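Local coordinates for protein cytochrome P450 reductase (Amycolatopsis methanolica 239, PDB 5OGX) that transfers electrons from NADH, through FAD and a [2Fe-2S] cluster, to a partner cytochrome P450 that O-demethylates guaiacol and related lignin-derived aromatics, at residues Y135-V140 and E189-L194; R101-T106 and E126-E131; R147-A152 and G171-G176; R118-G123 and L163-V168. All coordinates share one frame; numbering follows the deposited sequence.

Overall arrangement
All four contacts lie in the FAD-binding domain and reach one antiparallel sheet, whose strands run in the order 146-150, 135-139, 187-194, 101-114, 117-124, 160-166. Contact 1 pairs strands 135-139 and 187-194; contact 2, its centre about 9 Å away, fastens a loop to strand 101-114 next door. Contact 4 joins 117-124 to 160-166, and contact 3 sets strand 146-150 against segment 171-176. Along the chain contact 3 is nested within contact 1, while contact 4 crosses all three others. The centres of contacts 3 and 4 are only about 7 Å apart, and both hold FAD, so the sheet's two outermost strands supply flavin-binding residues.

Contact 1. Residues Y135-V140 and E189-L194; sequences YVELVV and EATGPL
Y135 and L194 meet where strands 135-139 and 187-194 pair in the antiparallel sheet of the FAD-binding domain. L194 CB sits over one face of the Y135 ring, 3.7 Å from its centroid and 22° off the ring normal, a CH-pi contact displaced toward the phenol end. With CG between backbone N and carbonyl carbon (chi1 75°), the ring leans toward the partner strand, under L194 CB. E137 and T191 run alongside each other in the same sense; E137 N reaches T191 O at 2.8 Å in an almost straight bond (177°). Between this pair and Y135-L194, whose backbones also bond in both directions, the register slips by one residue, a beta bulge with G192 and the cis-proline P193 on the longer side. The carboxylate of E137 is held by R146 in a salt bridge and by N38 of the [2Fe-2S] site, while a water joins E137 O to T191 OG1. On the face of L138 and A190, L138 CD2 touches A190 CB at 3.6 Å. At the far end the extended E189 side chain crosses V139, and OE1 of E189 comes to 3.6 Å from V139 CB.

Contact 2. Residues R101-T106 and E126-E131; sequences RDLTAT and EPLAFE
R101 lies on a strand and L128 in an irregular loop, so the segments 101-106 and 126-131 share no backbone ladder, and it is the R101 side chain that reaches loop carbonyls. A chi1 of 67° tucks its CG over its own backbone, and the chain then runs straight to NE. NH2 of R101 donates to P127 O at 2.9 Å, though the bond is bent to 138° and the donor stands well above the carbonyl plane, off the lone pairs. A second, weak bond from the same NH2 of R101 goes to E126 O at 3.2 Å. One water accepts from R101 NE and from A129 N, carrying the link on to A129. The side chains of R101 and L128 pass antiparallel to one another, L128 CD1 lying 3.7 Å from R101 NE. That methyl also meets L103, whose side chain crosses L128 at about a right angle, with CD2 of L103 and CD1 of L128 3.9 Å apart; L103 CD2 further lies over one guanidinium face. The loop, which connects strands 117-124 and 135-139, is thereby tied to strand 101-114, while L103 and L128 both pack on L161 of strand 160-166.

Contact 3. Residues R147-A152 and G171-G176; sequences RQYSLA and GVATDG. Unlike the reference sequence in segment 171-176: V172 (reference Ile), G176 (reference Arg). With FAD (flavin-adenine dinucleotide), chain B.
R147 and A173 touch beside the FAD pyrophosphate, R147 on a strand of the flavin-binding sheet and A173 in the turn leading to helix 174-178. Such a strand, ending here in R-Q-Y-S, is the RxYS flavin-binding motif of the ferredoxin reductase family. Following R147 outward, CB lies 3.8 Å from FAD O2', and CG packs on A173 CB at 3.7 Å. The chain bends at the next bond (chi2 -71°), bringing CD within van der Waals range of O1P and O5'. NE then donates to FAD O1P, 2.9 Å away at an angle of 149°, while NH2 of R147 comes to 3.0 Å from FAD O2A, and V172 CB approaches it obliquely from another direction. A173 N donates to the same O1P, so two N-H groups from opposing segments converge on one oxygen. V172, which differs from the reference sequence, gives its backbone N to O1A. T174 grips O2P twice, through N and through OG1. Deeper in, Y149 OH touches A173 CB at 3.6 Å and the CG2 methyl of T174, and shares a hydrogen bond with the ribityl O4'. Beyond it S150 N donates to flavin O4, the two atoms 3.0 Å apart.

Contact 4. Residues R118-G123 and L163-V168; sequences RRVLLG and LHVRRV. With FAD (flavin-adenine dinucleotide), chain B.
Strands 117-124 and 160-166 form an antiparallel edge of the FAD-binding domain's sheet, where R118, R119 and V120 face V165, H164 and L163, and 160-166 continues into the flavin site. Two reciprocal hydrogen-bonded pairs define the ladder. R118 N donates to V165 O while V165 N returns a bond to R118 O at 2.8 Å, and V120 and L163 exchange bonds likewise. The short strand axes approach to 4.8 Å at 143°. On one face V120 CG2 meets V165 CG2 at 4.2 Å, and L122 CD1 reaches L163 CD1 at 4.0 Å, their side chains crossing. On the other face R119 and H164 extend together from the sheet, with guanidinium and imidazole planes 83° apart. CG of R119, anti to the backbone N (chi1 -160°), rests against L163 O at 3.7 Å. E162 makes both a salt bridge with R119 and a hydrogen bond with H164 NE2, D252 takes a further R119 nitrogen, and Y251 engages H164 ND1. The backbone turned away from R118-G123 reads the isoalloxazine: FAD N3 donates to H164 O at 2.7 Å, and R166 N donates to FAD O2 at 2.9 Å. One acceptor and one donor thus complement the pyrimidine N3-H and C2=O, which probably fixes the position of that end of the isoalloxazine, and the R166 N-H may help stabilise negative charge near O2 when FAD is reduced.

Contact 1. Residues Y135-V140 and E189-L194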
# COMPACT_ATOMS: atom_id res chain seq x y z
N TYR A 135 1.53 -4.00 -2.48
CA TYR A 135 1.52 -3.29 -3.74
C TYR A 135 2.64 -3.80 -4.63
O TYR A 135 3.51 -4.56 -4.20
CB TYR A 135 1.62 -1.76 -3.53
CG TYR A 135 3.00 -1.23 -3.13
CD1 TYR A 135 3.93 -0.88 -4.11
CD2 TYR A 135 3.34 -1.01 -1.80
CE1 TYR A 135 5.19 -0.38 -3.77
CE2 TYR A 135 4.62 -0.51 -1.45
CZ TYR A 135 5.51 -0.18 -2.45
OH TYR A 135 6.78 0.33 -2.14
N VAL A 136 2.59 -3.38 -5.90
CA VAL A 136 3.64 -3.72 -6.86
C VAL A 136 4.22 -2.43 -7.43
O VAL A 136 3.57 -1.38 -7.46
CB VAL A 136 3.14 -4.63 -7.99
CG1 VAL A 136 2.72 -5.98 -7.44
CG2 VAL A 136 2.00 -3.96 -8.78
N GLU A 137 5.47 -2.52 -7.86
CA GLU A 137 6.19 -1.38 -8.39
C GLU A 137 6.33 -1.54 -9.90
O GLU A 137 6.93 -2.52 -10.37
CB GLU A 137 7.55 -1.29 -7.71
CG GLU A 137 8.40 -0.11 -8.08
CD GLU A 137 9.74 -0.22 -7.39
OE1 GLU A 137 10.78 -0.26 -8.09
OE2 GLU A 137 9.75 -0.33 -6.15
N LEU A 138 5.76 -0.60 -10.65
CA LEU A 138 5.85 -0.62 -12.11
C LEU A 138 6.92 0.36 -12.57
O LEU A 138 7.17 1.38 -11.93
CB LEU A 138 4.51 -0.25 -12.76
CG LEU A 138 3.23 -0.97 -12.33
CD1 LEU A 138 2.06 -0.59 -13.27
CD2 LEU A 138 3.43 -2.47 -12.31
N VAL A 139 7.53 0.05 -13.71
CA VAL A 139 8.47 0.95 -14.37
C VAL A 139 7.82 1.46 -15.65
O VAL A 139 7.34 0.67 -16.47
CB VAL A 139 9.80 0.24 -14.67
CG1 VAL A 139 10.80 1.23 -15.29
CG2 VAL A 139 10.37 -0.37 -13.40
N VAL A 140 7.79 2.78 -15.82
CA VAL A 140 7.17 3.38 -17.00
C VAL A 140 8.07 3.09 -18.20
O VAL A 140 9.26 3.44 -18.18
CB VAL A 140 6.96 4.89 -16.83
CG1 VAL A 140 6.35 5.51 -18.12
CG2 VAL A 140 6.09 5.17 -15.60
N GLU A 189 7.19 -3.94 -17.02
CA GLU A 189 8.25 -4.19 -16.05
C GLU A 189 7.69 -3.92 -14.65
O GLU A 189 7.17 -2.83 -14.38
CB GLU A 189 9.45 -3.29 -16.34
CG GLU A 189 10.64 -3.52 -15.42
CD GLU A 189 11.83 -2.66 -15.79
OE1 GLU A 189 11.75 -1.94 -16.80
OE2 GLU A 189 12.84 -2.72 -15.07
N ALA A 190 7.80 -4.91 -13.77
CA ALA A 190 7.14 -4.82 -12.48
C ALA A 190 7.87 -5.72 -11.48
O ALA A 190 8.39 -6.77 -11.84
CB ALA A 190 5.67 -5.22 -12.57
N THR A 191 7.89 -5.28 -10.22
CA THR A 191 8.42 -6.09 -9.13
C THR A 191 7.44 -6.05 -7.97
O THR A 191 6.72 -5.07 -7.77
CB THR A 191 9.78 -5.60 -8.65
OG1 THR A 191 9.65 -4.25 -8.21
CG2 THR A 191 10.79 -5.64 -9.80
N GLY A 192 7.41 -7.12 -7.20
CA GLY A 192 6.56 -7.15 -6.03
C GLY A 192 6.68 -8.49 -5.33
O GLY A 192 7.40 -9.39 -5.77
N PRO A 193 5.97 -8.65 -4.20
CA PRO A 193 5.17 -7.60 -3.56
C PRO A 193 6.01 -6.72 -2.66
O PRO A 193 7.11 -7.12 -2.24
CB PRO A 193 4.17 -8.40 -2.73
CG PRO A 193 5.02 -9.57 -2.24
CD PRO A 193 6.00 -9.88 -3.39
N LEU A 194 5.48 -5.54 -2.33
CA LEU A 194 6.07 -4.64 -1.36
C LEU A 194 4.99 -4.19 -0.39
O LEU A 194 3.80 -4.31 -0.68
CB LEU A 194 6.69 -3.41 -2.05
CG LEU A 194 7.87 -3.74 -2.97
CD1 LEU A 194 7.89 -2.79 -4.15
CD2 LEU A 194 9.18 -3.66 -2.20
O HOH W 1 9.94 -2.49 -10.46
O HOH W 2 11.48 -3.10 -6.26
O HOH W 3 7.17 -1.44 -18.25

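Contact 2. Residues R101-T106 and E126-E131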
# COMPACT_ATOMS: atom_id res chain seq x y z
N ARG A 101 10.22 -10.06 -5.99
CA ARG A 101 10.78 -10.66 -7.19
C ARG A 101 10.35 -9.92 -8.44
O ARG A 101 9.41 -9.12 -8.44
CB ARG A 101 10.41 -12.15 -7.29
CG ARG A 101 8.94 -12.46 -7.51
CD ARG A 101 8.74 -13.99 -7.60
NE ARG A 101 7.37 -14.35 -7.93
CZ ARG A 101 6.86 -14.29 -9.16
NH1 ARG A 101 7.61 -13.89 -10.18
NH2 ARG A 101 5.59 -14.62 -9.37
N ASP A 102 11.09 -10.17 -9.52
CA ASP A 102 10.77 -9.58 -10.82
C ASP A 102 9.65 -10.36 -11.49
O ASP A 102 9.69 -11.59 -11.54
CB ASP A 102 12.01 -9.56 -11.71
CG ASP A 102 13.19 -8.90 -11.04
OD1 ASP A 102 13.12 -7.67 -10.82
OD2 ASP A 102 14.17 -9.60 -10.72
N LEU A 103 8.66 -9.64 -12.00
CA LEU A 103 7.46 -10.27 -12.55
C LEU A 103 7.53 -10.30 -14.06
O LEU A 103 8.07 -9.39 -14.70
CB LEU A 103 6.20 -9.52 -12.12
CG LEU A 103 6.09 -9.22 -10.63
CD1 LEU A 103 4.79 -8.48 -10.33
CD2 LEU A 103 6.19 -10.52 -9.83
N THR A 104 6.99 -11.38 -14.64
CA THR A 104 6.76 -11.47 -16.08
C THR A 104 5.28 -11.17 -16.29
O THR A 104 4.44 -12.07 -16.26
CB THR A 104 7.16 -12.85 -16.61
OG1 THR A 104 8.55 -13.09 -16.33
CG2 THR A 104 6.95 -12.91 -18.11
N ALA A 105 4.96 -9.89 -16.45
CA ALA A 105 3.59 -9.40 -16.39
C ALA A 105 3.12 -8.94 -17.76
O ALA A 105 3.84 -8.21 -18.44
CB ALA A 105 3.46 -8.25 -15.39
N THR A 106 1.90 -9.34 -18.14
CA THR A 106 1.31 -8.99 -19.43
C THR A 106 -0.06 -8.38 -19.21
O THR A 106 -0.87 -8.91 -18.45
CB THR A 106 1.20 -10.22 -20.35
OG1 THR A 106 2.49 -10.84 -20.48
CG2 THR A 106 0.70 -9.82 -21.73
N GLU A 126 3.94 -16.80 -13.48
CA GLU A 126 3.99 -17.64 -12.30
C GLU A 126 3.19 -17.00 -11.18
O GLU A 126 3.11 -15.77 -11.09
CB GLU A 126 5.44 -17.84 -11.82
CG GLU A 126 6.44 -18.09 -12.95
CD GLU A 126 6.21 -19.41 -13.67
OE1 GLU A 126 6.70 -19.57 -14.81
OE2 GLU A 126 5.55 -20.29 -13.08
N PRO A 127 2.60 -17.81 -10.29
CA PRO A 127 1.85 -17.23 -9.17
C PRO A 127 2.73 -16.34 -8.31
O PRO A 127 3.90 -16.64 -8.06
CB PRO A 127 1.38 -18.46 -8.37
CG PRO A 127 1.47 -19.60 -9.31
CD PRO A 127 2.53 -19.28 -10.32
N LEU A 128 2.14 -15.24 -7.85
CA LEU A 128 2.81 -14.33 -6.92
C LEU A 128 2.31 -14.58 -5.51
O LEU A 128 1.10 -14.59 -5.27
CB LEU A 128 2.55 -12.88 -7.32
CG LEU A 128 3.25 -11.85 -6.43
CD1 LEU A 128 4.76 -12.03 -6.59
CD2 LEU A 128 2.82 -10.43 -6.80
N ALA A 129 3.24 -14.80 -4.58
CA ALA A 129 2.91 -14.88 -3.16
C ALA A 129 2.89 -13.47 -2.59
O ALA A 129 3.87 -12.74 -2.73
CB ALA A 129 3.94 -15.73 -2.41
N PHE A 130 1.77 -13.09 -1.95
CA PHE A 130 1.64 -11.77 -1.35
C PHE A 130 0.53 -11.81 -0.30
O PHE A 130 -0.26 -12.75 -0.24
CB PHE A 130 1.32 -10.68 -2.40
CG PHE A 130 0.03 -10.93 -3.15
CD1 PHE A 130 0.04 -11.67 -4.32
CD2 PHE A 130 -1.18 -10.42 -2.68
CE1 PHE A 130 -1.14 -11.93 -5.02
CE2 PHE A 130 -2.37 -10.67 -3.39
CZ PHE A 130 -2.34 -11.43 -4.56
N GLU A 131 0.49 -10.76 0.52
CA GLU A 131 -0.62 -10.52 1.44
C GLU A 131 -1.54 -9.48 0.83
O GLU A 131 -1.05 -8.52 0.22
CB GLU A 131 -0.13 -10.00 2.79
CG GLU A 131 0.82 -10.94 3.52
CD GLU A 131 0.13 -12.22 3.94
OE1 GLU A 131 -1.02 -12.15 4.42
OE2 GLU A 131 0.74 -13.29 3.77
O HOH W 4 6.06 -15.19 -5.43

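Contact 3. Residues R147-A152 and G171-G176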
# COMPACT_ATOMS: atom_id res chain seq x y z
N ARG A 147 6.72 3.66 -10.15
CA ARG A 147 5.48 4.06 -9.49
C ARG A 147 4.82 2.84 -8.86
O ARG A 147 4.88 1.73 -9.40
CB ARG A 147 4.50 4.74 -10.45
CG ARG A 147 5.08 5.99 -11.12
CD ARG A 147 5.24 7.15 -10.14
NE ARG A 147 5.56 8.39 -10.84
CZ ARG A 147 6.79 8.86 -11.02
NH1 ARG A 147 7.84 8.19 -10.56
NH2 ARG A 147 6.97 10.01 -11.67
N GLN A 148 4.20 3.07 -7.70
CA GLN A 148 3.57 2.03 -6.90
C GLN A 148 2.08 1.96 -7.20
O GLN A 148 1.41 2.99 -7.27
CB GLN A 148 3.74 2.36 -5.42
CG GLN A 148 5.18 2.68 -5.00
CD GLN A 148 5.59 4.17 -5.12
OE1 GLN A 148 5.01 4.95 -5.88
NE2 GLN A 148 6.61 4.54 -4.35
N TYR A 149 1.55 0.74 -7.28
CA TYR A 149 0.11 0.53 -7.44
C TYR A 149 -0.32 -0.61 -6.53
O TYR A 149 0.24 -1.71 -6.59
CB TYR A 149 -0.28 0.27 -8.91
CG TYR A 149 -0.01 1.53 -9.68
CD1 TYR A 149 -0.83 2.63 -9.54
CD2 TYR A 149 1.15 1.67 -10.42
CE1 TYR A 149 -0.55 3.84 -10.18
CE2 TYR A 149 1.45 2.87 -11.07
CZ TYR A 149 0.61 3.94 -10.93
OH TYR A 149 0.92 5.13 -11.56
N SER A 150 -1.29 -0.33 -5.67
CA SER A 150 -1.79 -1.31 -4.71
C SER A 150 -2.53 -2.44 -5.42
O SER A 150 -3.23 -2.21 -6.42
CB SER A 150 -2.75 -0.65 -3.73
OG SER A 150 -2.12 0.38 -3.01
N LEU A 151 -2.42 -3.64 -4.86
CA LEU A 151 -3.21 -4.77 -5.33
C LEU A 151 -4.60 -4.72 -4.73
O LEU A 151 -4.75 -4.53 -3.52
CB LEU A 151 -2.52 -6.10 -4.97
CG LEU A 151 -1.13 -6.31 -5.59
CD1 LEU A 151 -0.59 -7.65 -5.13
CD2 LEU A 151 -1.20 -6.27 -7.12
N ALA A 152 -5.62 -4.89 -5.57
CA ALA A 152 -6.97 -5.12 -5.07
C ALA A 152 -7.22 -6.59 -4.75
O ALA A 152 -8.30 -6.94 -4.24
CB ALA A 152 -8.00 -4.62 -6.10
N GLY A 171 0.76 13.68 -15.42
CA GLY A 171 1.56 12.65 -14.77
C GLY A 171 2.32 11.78 -15.77
O GLY A 171 1.85 11.48 -16.86
N VAL A 172 3.52 11.37 -15.36
CA VAL A 172 4.37 10.56 -16.23
C VAL A 172 3.76 9.18 -16.44
O VAL A 172 3.62 8.71 -17.57
CB VAL A 172 5.79 10.49 -15.66
CG1 VAL A 172 6.62 9.40 -16.34
CG2 VAL A 172 6.47 11.85 -15.79
N ALA A 173 3.39 8.50 -15.34
CA ALA A 173 2.88 7.14 -15.46
C ALA A 173 1.42 7.10 -15.87
O ALA A 173 1.01 6.21 -16.61
CB ALA A 173 3.05 6.37 -14.14
N THR A 174 0.59 8.02 -15.37
CA THR A 174 -0.85 7.92 -15.61
C THR A 174 -1.23 8.63 -16.90
O THR A 174 -1.51 7.98 -17.92
CB THR A 174 -1.63 8.43 -14.40
OG1 THR A 174 -1.24 9.78 -14.11
CG2 THR A 174 -1.33 7.56 -13.20
N ASP A 175 -1.23 9.97 -16.88
CA ASP A 175 -1.55 10.75 -18.08
C ASP A 175 -0.68 10.34 -19.26
O ASP A 175 -1.15 10.30 -20.40
CB ASP A 175 -1.35 12.24 -17.77
CG ASP A 175 -2.46 13.12 -18.33
OD1 ASP A 175 -3.52 12.60 -18.74
OD2 ASP A 175 -2.26 14.35 -18.35
N GLY A 176 0.59 9.99 -19.01
CA GLY A 176 1.50 9.69 -20.10
C GLY A 176 1.58 8.25 -20.57
O GLY A 176 2.23 7.98 -21.59
PA FAD B . 3.80 12.27 -11.57
O1A FAD B . 4.46 12.51 -12.91
O2A FAD B . 4.71 11.67 -10.53
O5B FAD B . 3.20 13.68 -10.97
C5B FAD B . 2.82 14.71 -11.85
C4B FAD B . 2.59 15.99 -11.01
O4B FAD B . 1.49 15.87 -10.31
C3B FAD B . 3.72 16.16 -9.98
O3B FAD B . 3.98 17.49 -9.83
C2B FAD B . 3.15 15.54 -8.69
O2B FAD B . 3.82 16.08 -7.47
C1B FAD B . 1.87 15.82 -8.74
N9A FAD B . 1.06 14.75 -8.21
C8A FAD B . 1.43 13.47 -8.04
N7A FAD B . 0.37 12.80 -7.56
C5A FAD B . -0.65 13.67 -7.45
C6A FAD B . -1.94 13.50 -7.02
N6A FAD B . -2.78 12.43 -6.51
N1A FAD B . -2.78 14.53 -7.00
C2A FAD B . -2.36 15.75 -7.42
N3A FAD B . -1.08 15.93 -7.85
C4A FAD B . -0.23 14.87 -7.86
N1 FAD B . -2.02 5.56 -7.34
C2 FAD B . -3.21 4.94 -7.90
O2 FAD B . -3.83 5.50 -8.74
N3 FAD B . -3.63 3.61 -7.43
C4 FAD B . -2.92 2.89 -6.42
O4 FAD B . -3.30 1.82 -6.06
C4X FAD B . -1.71 3.55 -5.85
N5 FAD B . -0.96 2.85 -4.86
C5X FAD B . 0.21 3.51 -4.29
C6 FAD B . 0.91 2.85 -3.28
C7 FAD B . 2.02 3.50 -2.75
C7M FAD B . 2.67 2.64 -1.68
C8 FAD B . 2.43 4.75 -3.22
C8M FAD B . 3.67 5.38 -2.60
C9 FAD B . 1.72 5.41 -4.22
C9A FAD B . 0.61 4.78 -4.75
N10 FAD B . -0.13 5.49 -5.81
C10 FAD B . -1.29 4.85 -6.32
C1' FAD B . 0.34 6.78 -6.34
C2' FAD B . 1.09 6.34 -7.67
O2' FAD B . 2.23 5.51 -7.44
C3' FAD B . 1.58 7.51 -8.54
O3' FAD B . 2.24 8.42 -7.71
C4' FAD B . 0.40 8.22 -9.24
O4' FAD B . -0.23 7.34 -10.13
C5' FAD B . 0.89 9.45 -10.04
O5' FAD B . 2.03 9.10 -10.80
P FAD B . 2.32 9.88 -12.21
O1P FAD B . 3.64 9.39 -12.73
O2P FAD B . 1.14 9.76 -13.15
O3P FAD B . 2.41 11.46 -11.78

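Contact 4. Residues R118-G123 and L163-V168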
# COMPACT_ATOMS: atom_id res chain seq x y z
N ARG A 118 -9.05 3.88 -14.12
CA ARG A 118 -8.89 2.68 -14.93
C ARG A 118 -8.59 1.47 -14.07
O ARG A 118 -7.86 1.56 -13.07
CB ARG A 118 -7.77 2.85 -15.95
CG ARG A 118 -8.25 3.56 -17.19
CD ARG A 118 -7.16 3.76 -18.22
NE ARG A 118 -7.81 4.05 -19.50
CZ ARG A 118 -7.23 3.94 -20.69
NH1 ARG A 118 -5.96 3.56 -20.81
NH2 ARG A 118 -7.95 4.23 -21.78
N ARG A 119 -9.14 0.33 -14.47
CA ARG A 119 -8.73 -0.97 -13.95
C ARG A 119 -7.69 -1.55 -14.88
O ARG A 119 -7.85 -1.51 -16.11
CB ARG A 119 -9.92 -1.92 -13.82
CG ARG A 119 -9.66 -3.08 -12.84
CD ARG A 119 -10.67 -4.22 -12.99
NE ARG A 119 -12.05 -3.75 -13.13
CZ ARG A 119 -12.83 -3.40 -12.11
NH1 ARG A 119 -12.39 -3.46 -10.85
NH2 ARG A 119 -14.07 -2.98 -12.35
N VAL A 120 -6.61 -2.07 -14.32
CA VAL A 120 -5.58 -2.74 -15.10
C VAL A 120 -5.43 -4.15 -14.56
O VAL A 120 -5.20 -4.34 -13.36
CB VAL A 120 -4.25 -1.98 -15.06
CG1 VAL A 120 -3.18 -2.77 -15.78
CG2 VAL A 120 -4.41 -0.57 -15.64
N LEU A 121 -5.56 -5.14 -15.43
CA LEU A 121 -5.36 -6.54 -15.07
C LEU A 121 -4.04 -6.99 -15.68
O LEU A 121 -3.88 -6.92 -16.90
CB LEU A 121 -6.51 -7.41 -15.54
CG LEU A 121 -7.89 -7.08 -14.98
CD1 LEU A 121 -8.91 -8.10 -15.47
CD2 LEU A 121 -7.86 -7.02 -13.45
N LEU A 122 -3.12 -7.45 -14.84
CA LEU A 122 -1.80 -7.90 -15.28
C LEU A 122 -1.69 -9.40 -15.06
O LEU A 122 -1.74 -9.87 -13.92
CB LEU A 122 -0.69 -7.19 -14.52
CG LEU A 122 -0.56 -5.67 -14.61
CD1 LEU A 122 0.67 -5.23 -13.82
CD2 LEU A 122 -0.47 -5.24 -16.08
N GLY A 123 -1.55 -10.16 -16.15
CA GLY A 123 -1.37 -11.59 -16.03
C GLY A 123 0.09 -11.94 -15.79
O GLY A 123 1.00 -11.35 -16.37
N LEU A 163 -5.18 -3.69 -10.53
CA LEU A 163 -4.81 -2.35 -10.11
C LEU A 163 -5.95 -1.39 -10.41
O LEU A 163 -6.66 -1.54 -11.42
CB LEU A 163 -3.53 -1.86 -10.83
CG LEU A 163 -2.39 -2.88 -10.94
CD1 LEU A 163 -1.23 -2.30 -11.77
CD2 LEU A 163 -1.92 -3.26 -9.56
N HIS A 164 -6.12 -0.38 -9.55
CA HIS A 164 -7.05 0.73 -9.78
C HIS A 164 -6.23 2.00 -9.88
O HIS A 164 -5.61 2.41 -8.90
CB HIS A 164 -8.07 0.87 -8.64
CG HIS A 164 -8.86 -0.37 -8.37
ND1 HIS A 164 -9.71 -0.48 -7.29
CD2 HIS A 164 -8.94 -1.55 -9.03
CE1 HIS A 164 -10.27 -1.67 -7.30
NE2 HIS A 164 -9.83 -2.34 -8.34
N VAL A 165 -6.23 2.63 -11.05
CA VAL A 165 -5.32 3.73 -11.35
C VAL A 165 -6.12 5.01 -11.54
O VAL A 165 -7.02 5.07 -12.38
CB VAL A 165 -4.50 3.42 -12.61
CG1 VAL A 165 -3.46 4.52 -12.84
CG2 VAL A 165 -3.84 2.06 -12.48
N ARG A 166 -5.75 6.05 -10.80
CA ARG A 166 -6.35 7.37 -10.96
C ARG A 166 -5.46 8.23 -11.85
O ARG A 166 -4.24 8.31 -11.63
CB ARG A 166 -6.55 8.04 -9.61
CG ARG A 166 -7.09 9.45 -9.72
CD ARG A 166 -8.60 9.51 -9.59
NE ARG A 166 -9.09 10.88 -9.68
CZ ARG A 166 -9.01 11.77 -8.70
NH1 ARG A 166 -9.47 13.00 -8.88
NH2 ARG A 166 -8.48 11.44 -7.53
N ARG A 167 -6.06 8.87 -12.86
CA ARG A 167 -5.32 9.74 -13.76
C ARG A 167 -4.89 11.01 -13.03
O ARG A 167 -5.72 11.71 -12.46
CB ARG A 167 -6.17 10.10 -14.98
CG ARG A 167 -5.38 10.70 -16.15
CD ARG A 167 -6.29 11.04 -17.35
NE ARG A 167 -7.26 12.07 -17.00
CZ ARG A 167 -7.02 13.38 -17.05
NH1 ARG A 167 -5.84 13.83 -17.48
NH2 ARG A 167 -7.96 14.24 -16.70
N VAL A 168 -3.60 11.31 -13.08
CA VAL A 168 -3.06 12.56 -12.55
C VAL A 168 -2.71 13.45 -13.73
O VAL A 168 -1.88 13.07 -14.56
CB VAL A 168 -1.84 12.31 -11.65
CG1 VAL A 168 -1.21 13.63 -11.25
CG2 VAL A 168 -2.23 11.47 -10.42
PA FAD B . 3.80 12.27 -11.57
O1A FAD B . 4.46 12.51 -12.91
O2A FAD B . 4.71 11.67 -10.53
O5B FAD B . 3.20 13.68 -10.97
C5B FAD B . 2.82 14.71 -11.85
C4B FAD B . 2.59 15.99 -11.01
O4B FAD B . 1.49 15.87 -10.31
C3B FAD B . 3.72 16.16 -9.98
O3B FAD B . 3.98 17.49 -9.83
C2B FAD B . 3.15 15.54 -8.69
O2B FAD B . 3.82 16.08 -7.47
C1B FAD B . 1.87 15.82 -8.74
N9A FAD B . 1.06 14.75 -8.21
C8A FAD B . 1.43 13.47 -8.04
N7A FAD B . 0.37 12.80 -7.56
C5A FAD B . -0.65 13.67 -7.45
C6A FAD B . -1.94 13.50 -7.02
N6A FAD B . -2.78 12.43 -6.51
N1A FAD B . -2.78 14.53 -7.00
C2A FAD B . -2.36 15.75 -7.42
N3A FAD B . -1.08 15.93 -7.85
C4A FAD B . -0.23 14.87 -7.86
N1 FAD B . -2.02 5.56 -7.34
C2 FAD B . -3.21 4.94 -7.90
O2 FAD B . -3.83 5.50 -8.74
N3 FAD B . -3.63 3.61 -7.43
C4 FAD B . -2.92 2.89 -6.42
O4 FAD B . -3.30 1.82 -6.06
C4X FAD B . -1.71 3.55 -5.85
N5 FAD B . -0.96 2.85 -4.86
C5X FAD B . 0.21 3.51 -4.29
C6 FAD B . 0.91 2.85 -3.28
C7 FAD B . 2.02 3.50 -2.75
C7M FAD B . 2.67 2.64 -1.68
C8 FAD B . 2.43 4.75 -3.22
C8M FAD B . 3.67 5.38 -2.60
C9 FAD B . 1.72 5.41 -4.22
C9A FAD B . 0.61 4.78 -4.75
N10 FAD B . -0.13 5.49 -5.81
C10 FAD B . -1.29 4.85 -6.32
C1' FAD B . 0.34 6.78 -6.34
C2' FAD B . 1.09 6.34 -7.67
O2' FAD B . 2.23 5.51 -7.44
C3' FAD B . 1.58 7.51 -8.54
O3' FAD B . 2.24 8.42 -7.71
C4' FAD B . 0.40 8.22 -9.24
O4' FAD B . -0.23 7.34 -10.13
C5' FAD B . 0.89 9.45 -10.04
O5' FAD B . 2.03 9.10 -10.80
P FAD B . 2.32 9.88 -12.21
O1P FAD B . 3.64 9.39 -12.73
O2P FAD B . 1.14 9.76 -13.15
O3P FAD B . 2.41 11.46 -11.78